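Peptidyl tryptophan dihydroxylase (Pseudomonas putida, PDB 7CTQ) uses bound FAD as a flavoprotein monooxygenase to dihydroxylate a peptidyl tryptophan, a step essential for biogenesis of the tryptophylquinone cofactor of quinohemoprotein amine dehydrogenase. Local coordinates at residues V121-R126 against L133-L138; V139-R144 against I258-A263. All coordinates share one frame; numbering follows the deposited sequence.

Contact 1: V121-R126 against L133-L138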
ATOM      1  N   VAL A 121     -21.686 -23.001  -0.090  1.00 82.39           N
ATOM      2  CA  VAL A 121     -21.331 -23.302  -1.481  1.00 88.10           C
ATOM      3  C   VAL A 121     -20.277 -22.306  -1.968  1.00 87.25           C
ATOM      4  O   VAL A 121     -19.080 -22.622  -1.995  1.00 78.11           O
ATOM      5  CB  VAL A 121     -22.564 -23.371  -2.420  1.00 90.05           C
ATOM      6  CG1 VAL A 121     -23.262 -24.718  -2.269  1.00 82.89           C
ATOM      7  CG2 VAL A 121     -23.580 -22.240  -2.207  1.00 87.07           C
ATOM      8  N   GLY A 122     -20.699 -21.099  -2.344  1.00 83.55           N
ATOM      9  CA  GLY A 122     -19.754 -20.035  -2.626  1.00 73.36           C
ATOM     10  C   GLY A 122     -19.413 -19.251  -1.376  1.00 68.91           C
ATOM     11  O   GLY A 122     -19.063 -19.832  -0.344  1.00 71.07           O
ATOM     12  N   HIS A 123     -19.526 -17.930  -1.448  1.00 57.55           N
ATOM     13  CA  HIS A 123     -19.289 -17.063  -0.305  1.00 68.73           C
ATOM     14  C   HIS A 123     -20.616 -16.512   0.191  1.00 71.69           C
ATOM     15  O   HIS A 123     -21.379 -15.927  -0.585  1.00 64.31           O
ATOM     16  CB  HIS A 123     -18.348 -15.917  -0.675  1.00 67.67           C
ATOM     17  CG  HIS A 123     -16.955 -16.366  -0.967  1.00 60.65           C
ATOM     18  ND1 HIS A 123     -15.960 -16.366  -0.014  1.00 59.34           N
ATOM     19  CD2 HIS A 123     -16.394 -16.844  -2.101  1.00 60.07           C
ATOM     20  CE1 HIS A 123     -14.845 -16.827  -0.549  1.00 54.91           C
ATOM     21  NE2 HIS A 123     -15.080 -17.120  -1.815  1.00 58.36           N
ATOM     22  N   GLY A 124     -20.886 -16.701   1.478  1.00 70.32           N
ATOM     23  CA  GLY A 124     -22.085 -16.157   2.075  1.00 66.89           C
ATOM     24  C   GLY A 124     -21.802 -14.895   2.856  1.00 66.53           C
ATOM     25  O   GLY A 124     -21.429 -14.952   4.031  1.00 71.70           O
ATOM     26  N   ILE A 125     -21.976 -13.748   2.213  1.00 65.11           N
ATOM     27  CA  ILE A 125     -21.663 -12.458   2.816  1.00 61.48           C
ATOM     28  C   ILE A 125     -22.910 -11.944   3.511  1.00 75.15           C
ATOM     29  O   ILE A 125     -23.852 -11.480   2.861  1.00 71.27           O
ATOM     30  CB  ILE A 125     -21.162 -11.454   1.776  1.00 72.11           C
ATOM     31  CG1 ILE A 125     -20.350 -12.175   0.699  1.00 65.17           C
ATOM     32  CG2 ILE A 125     -20.355 -10.352   2.449  1.00 69.31           C
ATOM     33  CD1 ILE A 125     -19.790 -11.248  -0.325  1.00 61.94           C
ATOM     34  N   ARG A 126     -22.898 -11.999   4.834  1.00 76.78           N
ATOM     35  CA  ARG A 126     -24.035 -11.623   5.654  1.00 82.36           C
ATOM     36  C   ARG A 126     -23.787 -10.223   6.203  1.00 74.31           C
ATOM     37  O   ARG A 126     -22.748  -9.972   6.823  1.00 75.34           O
ATOM     38  CB  ARG A 126     -24.229 -12.662   6.760  1.00 84.32           C
ATOM     39  CG  ARG A 126     -24.582 -14.042   6.172  1.00 85.05           C
ATOM     40  CD  ARG A 126     -24.246 -15.218   7.088  1.00 86.96           C
ATOM     41  NE  ARG A 126     -25.306 -15.473   8.054  1.00 90.83           N
ATOM     42  CZ  ARG A 126     -25.298 -15.023   9.304  1.00101.38           C
ATOM     43  NH1 ARG A 126     -24.271 -14.308   9.744  1.00 86.84           N
ATOM     44  NH2 ARG A 126     -26.313 -15.295  10.116  1.00107.14           N
ATOM     45  N   LEU A 133     -25.602 -11.668   0.632  1.00 76.52           N
ATOM     46  CA  LEU A 133     -25.168 -11.597  -0.756  1.00 74.72           C
ATOM     47  C   LEU A 133     -24.266 -12.783  -1.069  1.00 74.54           C
ATOM     48  O   LEU A 133     -23.299 -13.045  -0.346  1.00 76.64           O
ATOM     49  CB  LEU A 133     -24.447 -10.278  -1.037  1.00 72.90           C
ATOM     50  CG  LEU A 133     -25.224  -9.036  -0.582  1.00 84.71           C
ATOM     51  CD1 LEU A 133     -24.300  -7.853  -0.293  1.00 73.58           C
ATOM     52  CD2 LEU A 133     -26.295  -8.659  -1.606  1.00 82.77           C
ATOM     53  N   GLN A 134     -24.595 -13.506  -2.137  1.00 77.73           N
ATOM     54  CA  GLN A 134     -23.832 -14.680  -2.541  1.00 76.87           C
ATOM     55  C   GLN A 134     -22.718 -14.258  -3.492  1.00 75.33           C
ATOM     56  O   GLN A 134     -22.948 -13.471  -4.417  1.00 73.98           O
ATOM     57  CB  GLN A 134     -24.739 -15.720  -3.206  1.00 74.81           C
ATOM     58  CG  GLN A 134     -24.043 -17.048  -3.524  1.00 80.06           C
ATOM     59  CD  GLN A 134     -23.616 -17.179  -4.986  1.00 75.06           C
ATOM     60  OE1 GLN A 134     -23.701 -16.225  -5.767  1.00 77.86           O
ATOM     61  NE2 GLN A 134     -23.145 -18.366  -5.355  1.00 77.29           N
ATOM     62  N   ALA A 135     -21.512 -14.775  -3.259  1.00 74.92           N
ATOM     63  CA  ALA A 135     -20.359 -14.483  -4.100  1.00 59.89           C
ATOM     64  C   ALA A 135     -19.730 -15.784  -4.564  1.00 54.68           C
ATOM     65  O   ALA A 135     -19.476 -16.679  -3.753  1.00 59.90           O
ATOM     66  CB  ALA A 135     -19.323 -13.637  -3.357  1.00 57.93           C
ATOM     67  N   ASP A 136     -19.504 -15.892  -5.876  1.00 55.02           N
ATOM     68  CA  ASP A 136     -18.645 -16.945  -6.402  1.00 53.02           C
ATOM     69  C   ASP A 136     -17.174 -16.618  -6.192  1.00 53.36           C
ATOM     70  O   ASP A 136     -16.351 -17.536  -6.075  1.00 43.24           O
ATOM     71  CB  ASP A 136     -18.915 -17.164  -7.889  1.00 56.60           C
ATOM     72  CG  ASP A 136     -20.274 -17.788  -8.147  1.00 70.02           C
ATOM     73  OD1 ASP A 136     -20.522 -18.915  -7.657  1.00 66.91           O
ATOM     74  OD2 ASP A 136     -21.095 -17.138  -8.829  1.00 65.83           O
ATOM     75  N   PHE A 137     -16.839 -15.323  -6.153  1.00 48.85           N
ATOM     76  CA  PHE A 137     -15.485 -14.847  -5.888  1.00 54.41           C
ATOM     77  C   PHE A 137     -15.531 -13.626  -4.982  1.00 45.24           C
ATOM     78  O   PHE A 137     -16.279 -12.675  -5.242  1.00 46.95           O
ATOM     79  CB  PHE A 137     -14.731 -14.491  -7.177  1.00 47.58           C
ATOM     80  CG  PHE A 137     -13.239 -14.384  -6.979  1.00 42.82           C
ATOM     81  CD1 PHE A 137     -12.680 -13.252  -6.399  1.00 42.50           C
ATOM     82  CD2 PHE A 137     -12.409 -15.439  -7.330  1.00 43.96           C
ATOM     83  CE1 PHE A 137     -11.300 -13.166  -6.196  1.00 41.42           C
ATOM     84  CE2 PHE A 137     -11.030 -15.363  -7.132  1.00 44.48           C
ATOM     85  CZ  PHE A 137     -10.481 -14.232  -6.562  1.00 33.07           C
ATOM     86  N   LEU A 138     -14.699 -13.638  -3.946  1.00 43.77           N
ATOM     87  CA  LEU A 138     -14.658 -12.582  -2.946  1.00 41.07           C
ATOM     88  C   LEU A 138     -13.328 -11.831  -3.006  1.00 47.34           C
ATOM     89  O   LEU A 138     -12.261 -12.443  -2.911  1.00 46.91           O
ATOM     90  CB  LEU A 138     -14.864 -13.178  -1.553  1.00 43.07           C
ATOM     91  CG  LEU A 138     -14.984 -12.170  -0.412  1.00 44.78           C
ATOM     92  CD1 LEU A 138     -16.375 -11.600  -0.443  1.00 56.69           C
ATOM     93  CD2 LEU A 138     -14.697 -12.832   0.930  1.00 51.93           C
TER
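His123 lays its imidazole flat against Leu138, whose CB sits 3.7 Å from the centroid of the His123 ring and only 8° off the ring normal, a CH-pi contact over one face. At the edge of the same ring, in its plane, lies the carbonyl oxygen of Ala135. That oxygen also takes the backbone N-H of His123, with 2.6 Å from His123 N to Ala135 O. A flat, partly polar ring suits this place, because it offers a face to aliphatic carbon while NE2 makes a weak hydrogen bond to the carbonyl of Asp256.

In Ile125, chi1 is -34°, short of a staggered position, with CG1 beside the backbone N; chi2 (-178°) then extends the chain to CD1, which packs on Ala135 CB at 3.9 Å and presses on Leu138 CD1 at 3.4 Å, a close approach for two methyl carbons. The small methyl of Ala135 touches both His123 CB and Ile125 CD1. Leu133 pairs with Ile125 through two backbone bonds, 3.0 Å from Ile125 N to Leu133 O and 2.8 Å from Leu133 N to Ile125 O, and its apolar side chain suits the face it shares with Ile125 and Ala135.

Strands 123-127 and 132-135 form a beta hairpin at one edge of the mixed sheet, continued into strand 108-119; Leu138 reaches it from strand 137-140, while Ile125, Ala135 and Leu138 rest on strand 8-11.

Contact 2: V139-R144 against I258-A263. With FAD (flavin-adenine dinucleotide), chain C.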
ATOM      1  N   VAL A 139     -13.389 -10.505  -3.138  1.00 43.93           N
ATOM      2  CA  VAL A 139     -12.224  -9.646  -2.945  1.00 45.13           C
ATOM      3  C   VAL A 139     -12.308  -9.043  -1.546  1.00 35.12           C
ATOM      4  O   VAL A 139     -13.233  -8.281  -1.247  1.00 42.41           O
ATOM      5  CB  VAL A 139     -12.142  -8.541  -4.009  1.00 32.39           C
ATOM      6  CG1 VAL A 139     -10.900  -7.685  -3.795  1.00 40.35           C
ATOM      7  CG2 VAL A 139     -12.191  -9.121  -5.417  1.00 36.82           C
ATOM      8  N   GLU A 140     -11.335  -9.367  -0.697  1.00 36.90           N
ATOM      9  CA  GLU A 140     -11.252  -8.810   0.652  1.00 35.01           C
ATOM     10  C   GLU A 140     -10.425  -7.534   0.601  1.00 42.07           C
ATOM     11  O   GLU A 140      -9.211  -7.571   0.360  1.00 41.95           O
ATOM     12  CB  GLU A 140     -10.637  -9.814   1.620  1.00 40.24           C
ATOM     13  CG  GLU A 140     -10.298  -9.201   2.953  1.00 37.89           C
ATOM     14  CD  GLU A 140     -11.536  -8.721   3.654  1.00 49.49           C
ATOM     15  OE1 GLU A 140     -12.303  -9.588   4.119  1.00 48.02           O
ATOM     16  OE2 GLU A 140     -11.748  -7.494   3.729  1.00 54.65           O
ATOM     17  N   ALA A 141     -11.083  -6.405   0.828  1.00 41.52           N
ATOM     18  CA  ALA A 141     -10.459  -5.105   0.671  1.00 38.33           C
ATOM     19  C   ALA A 141     -10.890  -4.174   1.789  1.00 39.22           C
ATOM     20  O   ALA A 141     -11.034  -2.964   1.590  1.00 45.97           O
ATOM     21  CB  ALA A 141     -10.795  -4.498  -0.690  1.00 37.58           C
ATOM     22  N   ARG A 142     -11.099  -4.717   2.987  1.00 45.96           N
ATOM     23  CA  ARG A 142     -11.532  -3.888   4.105  1.00 49.52           C
ATOM     24  C   ARG A 142     -10.377  -3.289   4.888  1.00 48.59           C
ATOM     25  O   ARG A 142     -10.565  -2.911   6.050  1.00 40.27           O
ATOM     26  CB  ARG A 142     -12.444  -4.677   5.042  1.00 56.39           C
ATOM     27  CG  ARG A 142     -13.730  -5.147   4.385  1.00 45.52           C
ATOM     28  CD  ARG A 142     -14.588  -5.871   5.387  1.00 53.27           C
ATOM     29  NE  ARG A 142     -14.547  -7.307   5.157  1.00 57.96           N
ATOM     30  CZ  ARG A 142     -14.559  -8.212   6.128  1.00 61.50           C
ATOM     31  NH1 ARG A 142     -14.625  -7.813   7.395  1.00 66.16           N
ATOM     32  NH2 ARG A 142     -14.512  -9.507   5.829  1.00 41.44           N
ATOM     33  N   GLY A 143      -9.193  -3.188   4.283  1.00 42.24           N
ATOM     34  CA  GLY A 143      -8.106  -2.485   4.930  1.00 34.73           C
ATOM     35  C   GLY A 143      -7.634  -3.192   6.187  1.00 44.66           C
ATOM     36  O   GLY A 143      -7.726  -4.416   6.325  1.00 40.46           O
ATOM     37  N   ARG A 144      -7.108  -2.396   7.124  1.00 41.35           N
ATOM     38  CA  ARG A 144      -6.716  -2.948   8.416  1.00 47.68           C
ATOM     39  C   ARG A 144      -7.909  -3.501   9.201  1.00 56.53           C
ATOM     40  O   ARG A 144      -7.706  -4.299  10.128  1.00 55.24           O
ATOM     41  CB  ARG A 144      -5.967  -1.885   9.230  1.00 38.12           C
ATOM     42  CG  ARG A 144      -4.609  -1.500   8.629  1.00 41.65           C
ATOM     43  CD  ARG A 144      -3.832  -0.564   9.548  1.00 34.77           C
ATOM     44  NE  ARG A 144      -2.482  -0.211   9.094  1.00 41.39           N
ATOM     45  CZ  ARG A 144      -1.356  -0.740   9.580  1.00 34.88           C
ATOM     46  NH1 ARG A 144      -0.171  -0.342   9.132  1.00 34.93           N
ATOM     47  NH2 ARG A 144      -1.414  -1.677  10.514  1.00 38.46           N
ATOM     48  N   ILE A 258      -9.287 -13.207  -2.736  1.00 34.15           N
ATOM     49  CA  ILE A 258      -8.019 -12.493  -2.780  1.00 38.17           C
ATOM     50  C   ILE A 258      -8.109 -11.346  -1.790  1.00 34.40           C
ATOM     51  O   ILE A 258      -9.174 -10.753  -1.602  1.00 42.56           O
ATOM     52  CB  ILE A 258      -7.697 -12.017  -4.219  1.00 37.31           C
ATOM     53  CG1 ILE A 258      -6.221 -11.639  -4.349  1.00 37.57           C
ATOM     54  CG2 ILE A 258      -8.596 -10.834  -4.670  1.00 27.78           C
ATOM     55  CD1 ILE A 258      -5.853 -11.258  -5.758  1.00 33.72           C
ATOM     56  N   ARG A 259      -6.998 -11.068  -1.119  1.00 33.22           N
ATOM     57  CA  ARG A 259      -6.849  -9.859  -0.330  1.00 33.75           C
ATOM     58  C   ARG A 259      -6.050  -8.818  -1.108  1.00 37.85           C
ATOM     59  O   ARG A 259      -5.048  -9.141  -1.758  1.00 34.03           O
ATOM     60  CB  ARG A 259      -6.160 -10.156   1.008  1.00 40.31           C
ATOM     61  CG  ARG A 259      -7.115 -10.653   2.085  1.00 40.90           C
ATOM     62  CD  ARG A 259      -6.398 -11.375   3.200  1.00 49.77           C
ATOM     63  NE  ARG A 259      -6.114 -10.491   4.323  1.00 57.29           N
ATOM     64  CZ  ARG A 259      -6.752 -10.534   5.487  1.00 41.50           C
ATOM     65  NH1 ARG A 259      -7.718 -11.414   5.686  1.00 51.97           N
ATOM     66  NH2 ARG A 259      -6.415  -9.696   6.454  1.00 49.28           N
ATOM     67  N   VAL A 260      -6.488  -7.561  -1.018  1.00 35.88           N
ATOM     68  CA  VAL A 260      -5.807  -6.441  -1.652  1.00 33.01           C
ATOM     69  C   VAL A 260      -5.673  -5.313  -0.648  1.00 35.11           C
ATOM     70  O   VAL A 260      -6.375  -5.257   0.366  1.00 37.49           O
ATOM     71  CB  VAL A 260      -6.523  -5.938  -2.924  1.00 30.80           C
ATOM     72  CG1 VAL A 260      -6.507  -7.012  -3.994  1.00 30.97           C
ATOM     73  CG2 VAL A 260      -7.958  -5.496  -2.608  1.00 36.72           C
ATOM     74  N   GLY A 261      -4.735  -4.411  -0.936  1.00 34.10           N
ATOM     75  CA  GLY A 261      -4.582  -3.248  -0.081  1.00 31.95           C
ATOM     76  C   GLY A 261      -4.010  -3.584   1.286  1.00 42.77           C
ATOM     77  O   GLY A 261      -3.232  -4.532   1.456  1.00 35.76           O
ATOM     78  N   ASP A 262      -4.409  -2.773   2.275  1.00 32.64           N
ATOM     79  CA  ASP A 262      -3.969  -2.961   3.659  1.00 34.59           C
ATOM     80  C   ASP A 262      -4.309  -4.351   4.190  1.00 41.03           C
ATOM     81  O   ASP A 262      -3.603  -4.876   5.061  1.00 39.61           O
ATOM     82  CB  ASP A 262      -4.610  -1.899   4.560  1.00 48.06           C
ATOM     83  CG  ASP A 262      -3.822  -0.604   4.613  1.00 48.80           C
ATOM     84  OD1 ASP A 262      -2.851  -0.459   3.838  1.00 48.34           O
ATOM     85  OD2 ASP A 262      -4.183   0.276   5.439  1.00 48.54           O
ATOM     86  N   ALA A 263      -5.402  -4.944   3.707  1.00 34.02           N
ATOM     87  CA  ALA A 263      -5.715  -6.317   4.068  1.00 39.45           C
ATOM     88  C   ALA A 263      -4.636  -7.290   3.614  1.00 41.59           C
ATOM     89  O   ALA A 263      -4.529  -8.385   4.175  1.00 38.38           O
ATOM     90  CB  ALA A 263      -7.043  -6.735   3.461  1.00 32.41           C
TER
HETATM   91  PA  FAD C 501      -9.154   1.429   3.470  1.00 44.94           P
HETATM   92  O1A FAD C 501      -8.810   2.716   2.827  1.00 40.84           O
HETATM   93  O2A FAD C 501      -9.011   1.454   4.985  1.00 47.92           O
HETATM   94  O5B FAD C 501     -10.560   0.974   2.966  1.00 46.60           O
HETATM   95  C5B FAD C 501     -11.337  -0.004   3.684  1.00 44.08           C
HETATM   96  C4B FAD C 501     -12.784   0.339   3.445  1.00 59.27           C
HETATM   97  O4B FAD C 501     -13.613  -0.735   3.945  1.00 61.30           O
HETATM   98  C3B FAD C 501     -13.285   1.622   4.117  1.00 65.72           C
HETATM   99  O3B FAD C 501     -14.184   2.311   3.252  1.00 68.73           O
HETATM  100  C2B FAD C 501     -13.963   1.102   5.391  1.00 66.47           C
HETATM  101  O2B FAD C 501     -15.031   1.933   5.841  1.00 74.80           O
HETATM  102  C1B FAD C 501     -14.531  -0.224   4.887  1.00 69.39           C
HETATM  103  N9A FAD C 501     -14.802  -1.248   5.887  1.00 64.79           N
HETATM  104  C8A FAD C 501     -14.084  -1.573   7.003  1.00 68.96           C
HETATM  105  N7A FAD C 501     -14.584  -2.561   7.706  1.00 69.28           N
HETATM  106  C5A FAD C 501     -15.736  -2.886   7.014  1.00 65.78           C
HETATM  107  C6A FAD C 501     -16.747  -3.843   7.241  1.00 62.70           C
HETATM  108  N6A FAD C 501     -16.755  -4.684   8.275  1.00 66.60           N
HETATM  109  N1A FAD C 501     -17.769  -3.918   6.349  1.00 58.01           N
HETATM  110  C2A FAD C 501     -17.771  -3.079   5.309  1.00 60.19           C
HETATM  111  N3A FAD C 501     -16.872  -2.138   5.000  1.00 64.30           N
HETATM  112  C4A FAD C 501     -15.875  -2.092   5.890  1.00 69.36           C
HETATM  113  N1  FAD C 501      -1.720   6.906   3.469  1.00 49.19           N
HETATM  114  C2  FAD C 501      -1.362   8.020   2.764  1.00 44.70           C
HETATM  115  O2  FAD C 501      -1.323   8.023   1.532  1.00 45.91           O
HETATM  116  N3  FAD C 501      -1.044   9.183   3.434  1.00 48.47           N
HETATM  117  C4  FAD C 501      -1.049   9.359   4.802  1.00 55.73           C
HETATM  118  O4  FAD C 501      -0.758  10.450   5.287  1.00 52.80           O
HETATM  119  C4X FAD C 501      -1.428   8.173   5.546  1.00 49.98           C
HETATM  120  N5  FAD C 501      -1.452   8.249   6.851  1.00 50.47           N
HETATM  121  C5X FAD C 501      -1.812   7.116   7.562  1.00 49.53           C
HETATM  122  C6  FAD C 501      -1.836   7.176   8.957  1.00 48.79           C
HETATM  123  C7  FAD C 501      -2.175   6.062   9.717  1.00 52.47           C
HETATM  124  C7M FAD C 501      -2.193   6.164  11.219  1.00 43.83           C
HETATM  125  C8  FAD C 501      -2.495   4.856   9.073  1.00 50.23           C
HETATM  126  C8M FAD C 501      -2.876   3.634   9.865  1.00 44.60           C
HETATM  127  C9  FAD C 501      -2.477   4.793   7.683  1.00 46.80           C
HETATM  128  C9A FAD C 501      -2.133   5.907   6.927  1.00 51.06           C
HETATM  129  N10 FAD C 501      -2.113   5.873   5.518  1.00 48.02           N
HETATM  130  C10 FAD C 501      -1.746   6.989   4.792  1.00 47.96           C
HETATM  131  C1' FAD C 501      -2.395   4.626   4.805  1.00 42.11           C
HETATM  132  C2' FAD C 501      -3.760   4.580   4.138  1.00 47.80           C
HETATM  133  O2' FAD C 501      -4.798   4.941   5.049  1.00 44.68           O
HETATM  134  C3' FAD C 501      -3.991   3.159   3.629  1.00 44.22           C
HETATM  135  O3' FAD C 501      -2.814   2.751   2.941  1.00 43.02           O
HETATM  136  C4' FAD C 501      -5.178   2.975   2.688  1.00 47.88           C
HETATM  137  O4' FAD C 501      -6.318   3.712   3.139  1.00 50.93           O
HETATM  138  C5' FAD C 501      -5.524   1.512   2.541  1.00 38.49           C
HETATM  139  O5' FAD C 501      -6.505   1.377   1.504  1.00 36.90           O
HETATM  140  P   FAD C 501      -7.521   0.195   1.509  1.00 41.06           P
HETATM  141  O1P FAD C 501      -6.698  -1.101   1.457  1.00 39.11           O
HETATM  142  O2P FAD C 501      -8.550   0.379   0.449  1.00 41.78           O
HETATM  143  O3P FAD C 501      -8.179   0.288   2.951  1.00 42.53           O
HETATM  144  O   HOH W   1      -7.622  -3.586   1.922  1.00 40.79           O
HETATM  145  O   HOH W   2      -2.359   1.595   6.791  1.00 41.56           O
HETATM  146  O   HOH W   3      -6.884   0.154   6.254  1.00 43.62           O
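Glu140 and Arg259 start out side by side: the first has CG anti to the backbone N (chi1 169°), the second has CG anti to the carbonyl carbon (chi1 -84°), and the two CG atoms meet at 3.6 Å. They stand on neighbouring parallel strands of the Rossmann-type FAD-binding sheet, joined by bonds from Glu140 N to Ile258 O and from Val260 N to Glu140 O. Glu140 bends at chi2, and its carboxylate grips Arg142 twice, by a salt bridge from OE1 to NH2 and by OE2 accepting the backbone N-H, which would hold the turn after the strand. Arg259 bends at chi3 and gives its NE to Ala263 O at 2.6 Å, the oxygen lying in the guanidinium plane. On the other face Val139 lies alongside Ile258, and its CG1 also touches CG2 of Val260, just beyond the strand, at 3.9 Å.

Past the strands both segments meet the pyrophosphate of FAD. Gly143 and Gly261 have positive phi, and a CB on either would collide with a phosphate oxygen, so glycine suits both places. The methylene groups of Arg142 lie against the adenine, with CD 3.5 Å from FAD C6A. Asp262 turns its CB to Gly143 CA, at 3.6 Å, and offers its N-H to FAD O1P at 3.0 Å. One water ties Gly143 N, Ala263 N and Val260 O to that oxygen, 2.7 Å from FAD O1P.

Contacts 1 and 2 follow one another along the chain, the hairpin being complete before 139-144 begins, although its partner 258-263 arrives more than a hundred residues later. Their centres are 16 Å apart in the same mixed sheet. Strand 137-140 serves both: Leu138 packs on the hairpin, while the strand pairs in parallel with strand 257-259, the outermost strand on the opposite edge from 132-135. They also touch directly, through Phe137 packing on Ile258 and a probable backbone hydrogen bond from Ile258 to Leu138. Contact 1 thus lies at the periphery of the FAD-binding domain, and contact 2 nearer the middle of the chain, where the strand ends reach the cofactor.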